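IMPACT family member YigZ (Escherichia coli, PDB 1VI7) has no firmly established role, but may bind anions and guanine ribonucleotides and hydrolyse ribonucleoside triphosphates. Local coordinates at residues A[6-10]-A[95-99]; A[147-151]-A[170-176]; A[160-166]-A[178-184]. All coordinates share one frame; numbering follows the deposited sequence. Where two conformers were deposited one is given.

Interaction 1: residues A[6-10]-A[95-99]; sequences SWLIP and VGEIT
One backbone hydrogen bond ties Leu8 to Gly96: Gly96 N donates to Leu8 O over 2.9 Å. The CA atoms of Leu8 and Val95 lie 5.2 Å apart, and Ile9 faces Gly96 at a similar spacing. At Glu97 both phi and psi are positive, and this turns the chain from the linker behind helix 84-93 into strand 98-105, so that the two segments diverge and Pro10 is left beside Ile98. The other flank of strand 7-10 is taken by strand 133-136, to which Ile9 is bonded through its backbone. Strand 7-10 thus lies between its partner in a two-stranded sheet, strand 133-136, and the loop that leads into the middle strand of the five-stranded antiparallel sheet, in the domain carrying the UPF0029 family sequence, which is grouped with the S5-like folds. Trp7 has its CG set between its own N and carbonyl carbon (chi1 60°), which lays the indole beside the loop with CD1 3.9 Å from Gly96 CA. The Glu97 carboxylate stands at the nitrogen-bearing edge of the indole, the two planes 74° apart. NE1 of Trp7 makes at most a weak bond to Glu97 OE1, an oxygen whose position is uncertain, while OE2 is hydrogen-bonded to His31. The extended Glu97 side chain runs past Ile9, whose CG2 methyl touches Glu97 CD at 3.5 Å. Ile9 CG2 also rests on the Gly96 carbonyl. Farther along, the Pro10 ring packs on the loop: its CD lies 3.9 Å from Val95 CG1 and also approaches the carbonyl oxygens of Gly96 and Glu97, and its CG lies 3.7 Å from Ile98 CB. Leu131 packs on both Pro10 and Ile98.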
# COMPACT_ATOMS: atom_id res chain seq x y z
N SER A 6 4.13 -13.07 1.06
CA SER A 6 4.49 -11.74 1.53
C SER A 6 5.15 -10.97 0.38
O SER A 6 5.44 -11.50 -0.68
CB SER A 6 5.40 -11.75 2.74
OG SER A 6 6.71 -12.14 2.37
N TRP A 7 5.38 -9.71 0.67
CA TRP A 7 5.99 -8.81 -0.30
C TRP A 7 6.78 -7.71 0.40
O TRP A 7 6.74 -7.63 1.62
CB TRP A 7 4.93 -8.24 -1.22
CG TRP A 7 3.83 -7.45 -0.61
CD1 TRP A 7 3.84 -6.12 -0.32
CD2 TRP A 7 2.52 -7.91 -0.24
NE1 TRP A 7 2.65 -5.72 0.21
CE2 TRP A 7 1.81 -6.81 0.26
CE3 TRP A 7 1.89 -9.16 -0.29
CZ2 TRP A 7 0.49 -6.90 0.73
CZ3 TRP A 7 0.59 -9.24 0.16
CH2 TRP A 7 -0.10 -8.14 0.66
N LEU A 8 7.49 -6.89 -0.38
CA LEU A 8 8.27 -5.81 0.20
C LEU A 8 7.52 -4.50 -0.01
O LEU A 8 6.65 -4.47 -0.88
CB LEU A 8 9.65 -5.69 -0.44
CG LEU A 8 10.57 -6.91 -0.42
CD1 LEU A 8 11.85 -6.63 -1.18
CD2 LEU A 8 10.89 -7.36 0.99
N ILE A 9 7.68 -3.56 0.91
CA ILE A 9 7.04 -2.24 0.77
C ILE A 9 8.05 -1.18 1.18
O ILE A 9 9.11 -1.54 1.73
CB ILE A 9 5.76 -2.14 1.60
CG1 ILE A 9 6.00 -2.38 3.09
CG2 ILE A 9 4.66 -3.11 1.14
CD1 ILE A 9 6.18 -1.13 3.90
N PRO A 10 7.75 0.10 0.96
CA PRO A 10 8.67 1.15 1.33
C PRO A 10 8.77 1.37 2.83
O PRO A 10 7.77 1.71 3.48
CB PRO A 10 8.10 2.39 0.64
CG PRO A 10 7.07 1.95 -0.28
CD PRO A 10 6.63 0.59 0.16
N VAL A 95 7.60 -4.07 -5.66
CA VAL A 95 7.39 -3.47 -4.36
C VAL A 95 5.91 -3.07 -4.28
O VAL A 95 5.43 -2.27 -5.08
CB VAL A 95 8.28 -2.24 -4.15
CG1 VAL A 95 7.90 -1.44 -2.92
CG2 VAL A 95 9.74 -2.65 -4.12
N GLY A 96 5.23 -3.66 -3.30
CA GLY A 96 3.81 -3.37 -3.11
C GLY A 96 3.57 -2.09 -2.36
O GLY A 96 4.47 -1.48 -1.77
N GLU A 97 2.34 -1.53 -2.47
CA GLU A 97 1.98 -0.43 -1.61
C GLU A 97 2.84 0.80 -1.73
O GLU A 97 3.23 1.41 -0.72
CB GLU A 97 2.05 -0.90 -0.14
CG GLU A 97 1.24 -2.12 0.22
CD GLU A 97 1.26 -2.47 1.69
OE1 GLU A 97 0.82 -3.60 2.00
OE2 GLU A 97 1.73 -1.65 2.51
N ILE A 98 3.01 1.31 -2.94
CA ILE A 98 3.84 2.52 -3.13
C ILE A 98 3.20 3.41 -4.18
O ILE A 98 2.65 2.91 -5.15
CB ILE A 98 5.26 2.12 -3.54
CG1 ILE A 98 6.12 3.30 -3.92
CG2 ILE A 98 5.20 1.10 -4.66
CD1 ILE A 98 7.60 3.00 -4.09
N THR A 99 3.47 4.70 -4.09
CA THR A 99 2.91 5.69 -4.99
C THR A 99 4.01 6.64 -5.41
O THR A 99 4.95 6.81 -4.62
CB THR A 99 1.79 6.43 -4.23
OG1 THR A 99 0.63 5.58 -4.17
CG2 THR A 99 1.41 7.74 -4.88

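Interaction 2: residues A[147-151]-A[170-176]; sequences EYHQL and YQAFVLL
Tyr148 reaches across from the loop between the first strand and first helix of a ferredoxin-like beta-alpha-beta-beta-alpha-beta domain to the turn of its beta hairpin, where Gln171 receives it. The sheet order, with strand 140-146 next to strand 174-180 and strand 164-170 at the margin, fits this fold and the relation of the DUF1949 family to the C-terminal domains of EF-G. The loop 147-150 is itself tightly wound: Gln150 N bonds to Glu147 O, and the Gln150 side chain turns back so that its OE1 takes the Glu147 N-H at 2.8 Å, in the plane of the amide. Tyr148 has the largest share of the contact. With chi1 at -73° its CG lies beside its own N, and the phenol extends over the hairpin turn. Its hydroxyl donates to Gln171 O at 2.8 Å, meeting the carbonyl at a bent C=O...O angle of 131°. The carbonyl oxygens of Gln171 and Ala172 both sit at the ring edge. One face of the phenol lies on Val174, whose CG2 is 3.7 Å from the ring centroid and almost on the ring normal, a CH-pi contact. Tyr170 flanks the phenol obliquely, its CD2 against Tyr148 CE2 at 3.8 Å, and the planes meet at 42°. Glu147 and Phe173 run side by side in the same direction, carboxylate and ring well turned from each other. Leu151, at the start of helix 151-160, sends its two methyls to different neighbours. CD2 touches Tyr170 CE2 at 3.9 Å, whereas CD1 reaches Val174 CG1 at 4.0 Å and Leu176 CD1 at 4.1 Å.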
# COMPACT_ATOMS: atom_id res chain seq x y z
N GLU A 147 -19.69 -16.18 22.95
CA GLU A 147 -20.72 -15.60 23.82
C GLU A 147 -20.32 -14.26 24.36
O GLU A 147 -19.12 -13.99 24.53
CB GLU A 147 -20.98 -16.61 24.97
CG GLU A 147 -21.41 -17.96 24.41
CD GLU A 147 -22.54 -18.62 25.13
OE1 GLU A 147 -23.53 -17.92 25.45
OE2 GLU A 147 -22.46 -19.85 25.38
N TYR A 148 -21.24 -13.41 24.79
CA TYR A 148 -20.87 -12.10 25.29
C TYR A 148 -19.93 -12.11 26.48
O TYR A 148 -19.26 -11.10 26.74
CB TYR A 148 -22.12 -11.27 25.64
CG TYR A 148 -22.86 -10.79 24.42
CD1 TYR A 148 -23.80 -11.61 23.82
CD2 TYR A 148 -22.57 -9.59 23.79
CE1 TYR A 148 -24.43 -11.25 22.67
CE2 TYR A 148 -23.24 -9.18 22.65
CZ TYR A 148 -24.20 -10.01 22.11
OH TYR A 148 -24.86 -9.67 20.94
N HIS A 149 -20.00 -13.12 27.34
CA HIS A 149 -19.19 -13.22 28.53
C HIS A 149 -17.79 -13.69 28.19
O HIS A 149 -16.97 -13.94 29.09
CB HIS A 149 -19.82 -14.14 29.58
CG HIS A 149 -19.83 -15.57 29.20
ND1 HIS A 149 -18.70 -16.36 29.30
CD2 HIS A 149 -20.78 -16.37 28.67
CE1 HIS A 149 -18.95 -17.59 28.88
NE2 HIS A 149 -20.20 -17.63 28.45
N GLN A 150 -17.52 -13.98 26.93
CA GLN A 150 -16.21 -14.34 26.44
C GLN A 150 -15.57 -13.22 25.61
O GLN A 150 -14.39 -13.27 25.31
CB GLN A 150 -16.24 -15.63 25.64
CG GLN A 150 -16.90 -16.79 26.35
CD GLN A 150 -17.25 -17.94 25.43
OE1 GLN A 150 -18.03 -17.84 24.48
NE2 GLN A 150 -16.71 -19.11 25.74
N LEU A 151 -16.27 -12.16 25.28
CA LEU A 151 -15.74 -11.06 24.51
C LEU A 151 -14.44 -10.51 25.04
O LEU A 151 -13.38 -10.88 24.50
CB LEU A 151 -16.76 -9.94 24.35
CG LEU A 151 -16.73 -9.19 23.02
CD1 LEU A 151 -16.63 -10.16 21.86
CD2 LEU A 151 -17.98 -8.33 22.90
N TYR A 170 -23.36 -8.20 16.73
CA TYR A 170 -24.01 -8.54 17.99
C TYR A 170 -25.44 -9.01 17.79
O TYR A 170 -26.37 -8.26 17.70
CB TYR A 170 -23.89 -7.42 19.01
CG TYR A 170 -22.45 -6.98 19.25
CD1 TYR A 170 -22.11 -5.65 19.05
CD2 TYR A 170 -21.46 -7.87 19.61
CE1 TYR A 170 -20.80 -5.21 19.21
CE2 TYR A 170 -20.16 -7.45 19.77
CZ TYR A 170 -19.83 -6.13 19.58
OH TYR A 170 -18.52 -5.76 19.77
N GLN A 171 -25.58 -10.33 17.74
CA GLN A 171 -26.82 -11.05 17.58
C GLN A 171 -27.18 -11.77 18.89
O GLN A 171 -26.95 -11.30 20.02
CB GLN A 171 -26.65 -12.07 16.45
CG GLN A 171 -25.82 -11.74 15.25
CD GLN A 171 -24.79 -12.80 14.90
OE1 GLN A 171 -25.06 -13.80 14.22
NE2 GLN A 171 -23.59 -12.56 15.42
N ALA A 172 -27.70 -13.01 18.80
CA ALA A 172 -27.99 -13.74 20.06
C ALA A 172 -26.62 -14.14 20.64
O ALA A 172 -26.44 -14.34 21.82
CB ALA A 172 -28.86 -14.94 19.80
N PHE A 173 -25.69 -14.34 19.72
CA PHE A 173 -24.31 -14.65 19.99
C PHE A 173 -23.42 -13.61 19.29
O PHE A 173 -23.94 -12.82 18.49
CB PHE A 173 -23.89 -16.01 19.43
CG PHE A 173 -24.62 -17.14 20.07
CD1 PHE A 173 -25.21 -18.13 19.30
CD2 PHE A 173 -24.70 -17.22 21.46
CE1 PHE A 173 -25.87 -19.18 19.92
CE2 PHE A 173 -25.36 -18.26 22.07
CZ PHE A 173 -25.96 -19.24 21.30
N VAL A 174 -22.12 -13.72 19.53
CA VAL A 174 -21.26 -12.71 18.88
C VAL A 174 -20.63 -13.32 17.67
O VAL A 174 -20.26 -14.49 17.71
CB VAL A 174 -20.21 -12.14 19.83
CG1 VAL A 174 -19.44 -11.01 19.11
CG2 VAL A 174 -20.79 -11.62 21.13
N LEU A 175 -20.72 -12.66 16.52
CA LEU A 175 -20.05 -13.17 15.35
C LEU A 175 -18.91 -12.21 14.98
O LEU A 175 -19.12 -11.07 14.66
CB LEU A 175 -20.85 -13.51 14.14
CG LEU A 175 -19.96 -14.24 13.08
CD1 LEU A 175 -20.03 -15.73 13.33
CD2 LEU A 175 -20.28 -13.78 11.68
N LEU A 176 -17.73 -12.75 15.21
CA LEU A 176 -16.46 -12.06 15.07
C LEU A 176 -15.74 -12.52 13.79
O LEU A 176 -15.77 -13.68 13.34
CB LEU A 176 -15.65 -12.39 16.31
CG LEU A 176 -15.15 -11.46 17.36
CD1 LEU A 176 -16.04 -10.36 17.85
CD2 LEU A 176 -14.66 -12.26 18.60

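Interaction 3: residues A[160-166]-A[178-184]; sequences QCDGKII and VALPAAK
Asp162 and Lys184 cross obliquely where the two segments draw apart, and join in a salt bridge of 2.8 Å between Asp162 OD2 and Lys184 NZ. The ammonium arrives from above the carboxylate plane, 48° out of it. The lysine chain, bent at chi3 (144°), passes the Cys161 carbonyl on its way. Pro181 packs against the same turn, its CG 3.8 Å from Asp162 CB. Asp162, with positive phi, is the C-prime residue of the Schellman motif that closes helix 151-160, with Gly163 N bonded back to Leu158 O. Beyond it the hairpin strands pair antiparallel at 145°. Lys164 and Ala179 exchange two backbone hydrogen bonds, Lys164 N to Ala179 O and Ala179 N to Lys164 O, both 2.8 Å long. Ala179 CB points to the same face of the sheet as the side chain of Lys164 and meets Ile166 CG1 at 3.9 Å. Ile165 and Val178, a non-hydrogen-bonded pair, turn to the other face, where both pack on Leu158 of helix 151-160. Cys161 and Leu180 touch Phe188 of helix 185-196, and strand 140-146 borders strand 174-180 on its other side, bonded to Val178 and Leu180.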
# COMPACT_ATOMS: atom_id res chain seq x y z
N GLN A 160 -2.65 -10.67 22.39
CA GLN A 160 -1.41 -11.30 22.81
C GLN A 160 -0.77 -12.05 21.65
O GLN A 160 0.34 -12.56 21.82
CB GLN A 160 -1.62 -12.29 23.95
CG GLN A 160 -1.83 -11.64 25.31
CD GLN A 160 -2.74 -12.50 26.16
OE1 GLN A 160 -2.47 -13.68 26.37
NE2 GLN A 160 -3.84 -11.90 26.62
N CYS A 161 -1.54 -12.37 20.63
CA CYS A 161 -1.01 -13.09 19.49
C CYS A 161 -0.91 -12.17 18.29
O CYS A 161 -0.96 -12.60 17.15
CB CYS A 161 -1.86 -14.32 19.16
SG CYS A 161 -1.88 -15.52 20.48
N ASP A 162 -0.81 -10.87 18.58
CA ASP A 162 -0.67 -9.90 17.50
C ASP A 162 -1.88 -10.03 16.56
O ASP A 162 -1.69 -9.97 15.37
CB ASP A 162 0.59 -10.18 16.69
CG ASP A 162 1.86 -10.05 17.52
OD1 ASP A 162 1.93 -9.14 18.37
OD2 ASP A 162 2.75 -10.91 17.36
N GLY A 163 -3.05 -10.25 17.15
CA GLY A 163 -4.28 -10.40 16.43
C GLY A 163 -5.10 -9.11 16.57
O GLY A 163 -4.92 -8.34 17.50
N LYS A 164 -6.04 -8.98 15.67
CA LYS A 164 -6.91 -7.81 15.57
C LYS A 164 -8.31 -8.29 15.16
O LYS A 164 -8.51 -9.15 14.29
CB LYS A 164 -6.38 -6.84 14.51
CG LYS A 164 -6.52 -5.37 14.78
CD LYS A 164 -7.92 -4.96 15.18
CE LYS A 164 -8.23 -3.51 14.83
NZ LYS A 164 -9.05 -3.41 13.59
N ILE A 165 -9.25 -7.88 15.99
CA ILE A 165 -10.68 -8.13 15.77
C ILE A 165 -11.16 -7.17 14.68
O ILE A 165 -11.13 -5.95 14.86
CB ILE A 165 -11.37 -7.88 17.10
CG1 ILE A 165 -12.88 -7.91 17.08
CG2 ILE A 165 -10.87 -6.56 17.68
CD1 ILE A 165 -13.35 -8.07 18.55
N ILE A 166 -11.46 -7.70 13.51
CA ILE A 166 -11.89 -6.95 12.38
C ILE A 166 -13.28 -6.35 12.46
O ILE A 166 -13.46 -5.17 12.08
CB ILE A 166 -11.84 -7.78 11.06
CG1 ILE A 166 -10.40 -8.09 10.69
CG2 ILE A 166 -12.52 -7.01 9.94
CD1 ILE A 166 -9.47 -6.88 10.85
N VAL A 178 -11.99 -12.30 12.83
CA VAL A 178 -10.69 -11.93 13.37
C VAL A 178 -9.57 -12.11 12.35
O VAL A 178 -9.74 -12.84 11.39
CB VAL A 178 -10.31 -12.77 14.60
CG1 VAL A 178 -11.08 -12.28 15.81
CG2 VAL A 178 -10.59 -14.24 14.30
N ALA A 179 -8.47 -11.42 12.61
CA ALA A 179 -7.28 -11.43 11.80
C ALA A 179 -6.03 -11.55 12.68
O ALA A 179 -5.78 -10.70 13.52
CB ALA A 179 -7.16 -10.17 10.95
N LEU A 180 -5.19 -12.53 12.37
CA LEU A 180 -3.94 -12.68 13.09
C LEU A 180 -2.88 -13.38 12.24
O LEU A 180 -3.19 -14.19 11.36
CB LEU A 180 -4.20 -13.52 14.35
CG LEU A 180 -4.69 -14.96 14.06
CD1 LEU A 180 -4.24 -15.89 15.16
CD2 LEU A 180 -6.20 -14.98 13.92
N PRO A 181 -1.62 -13.14 12.57
CA PRO A 181 -0.51 -13.77 11.87
C PRO A 181 -0.81 -15.23 11.66
O PRO A 181 -1.37 -15.87 12.54
CB PRO A 181 0.62 -13.59 12.88
CG PRO A 181 0.33 -12.23 13.45
CD PRO A 181 -1.16 -12.25 13.65
N ALA A 182 -0.39 -15.80 10.52
CA ALA A 182 -0.64 -17.23 10.30
C ALA A 182 0.31 -18.08 11.13
O ALA A 182 0.13 -19.30 11.22
CB ALA A 182 -0.58 -17.60 8.83
N ALA A 183 1.37 -17.49 11.66
CA ALA A 183 2.29 -18.23 12.52
C ALA A 183 1.56 -18.60 13.82
O ALA A 183 1.46 -19.77 14.20
CB ALA A 183 3.50 -17.37 12.86
N LYS A 184 0.95 -17.59 14.43
CA LYS A 184 0.30 -17.73 15.71
C LYS A 184 -1.04 -18.35 15.83
O LYS A 184 -1.56 -18.53 16.95
CB LYS A 184 0.35 -16.31 16.35
CG LYS A 184 1.83 -15.85 16.36
CD LYS A 184 1.98 -14.58 17.15
CE LYS A 184 3.29 -14.53 17.94
NZ LYS A 184 3.30 -13.25 18.74

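Overall arrangement
Interaction 1 belongs to the N-terminal part of the molecule, whereas interactions 2 and 3 share the four-stranded sheet of the DUF1949 region. Along the chain interaction 1 closes before the others open; the segments of 2 and 3 then alternate, which fits the ferredoxin-like topology. Both use strand 174-180, interaction 3 near its end and interaction 2 at its start, with centres about 18 Å apart, and they meet where Leu176 CD1 packs on Ile165 CD1 at 3.6 Å. Interaction 1 touches neither: its centre lies about 21 Å from that of interaction 3 and 36 Å from that of interaction 2. The chain is thus an elongated monomer of two separately packed parts.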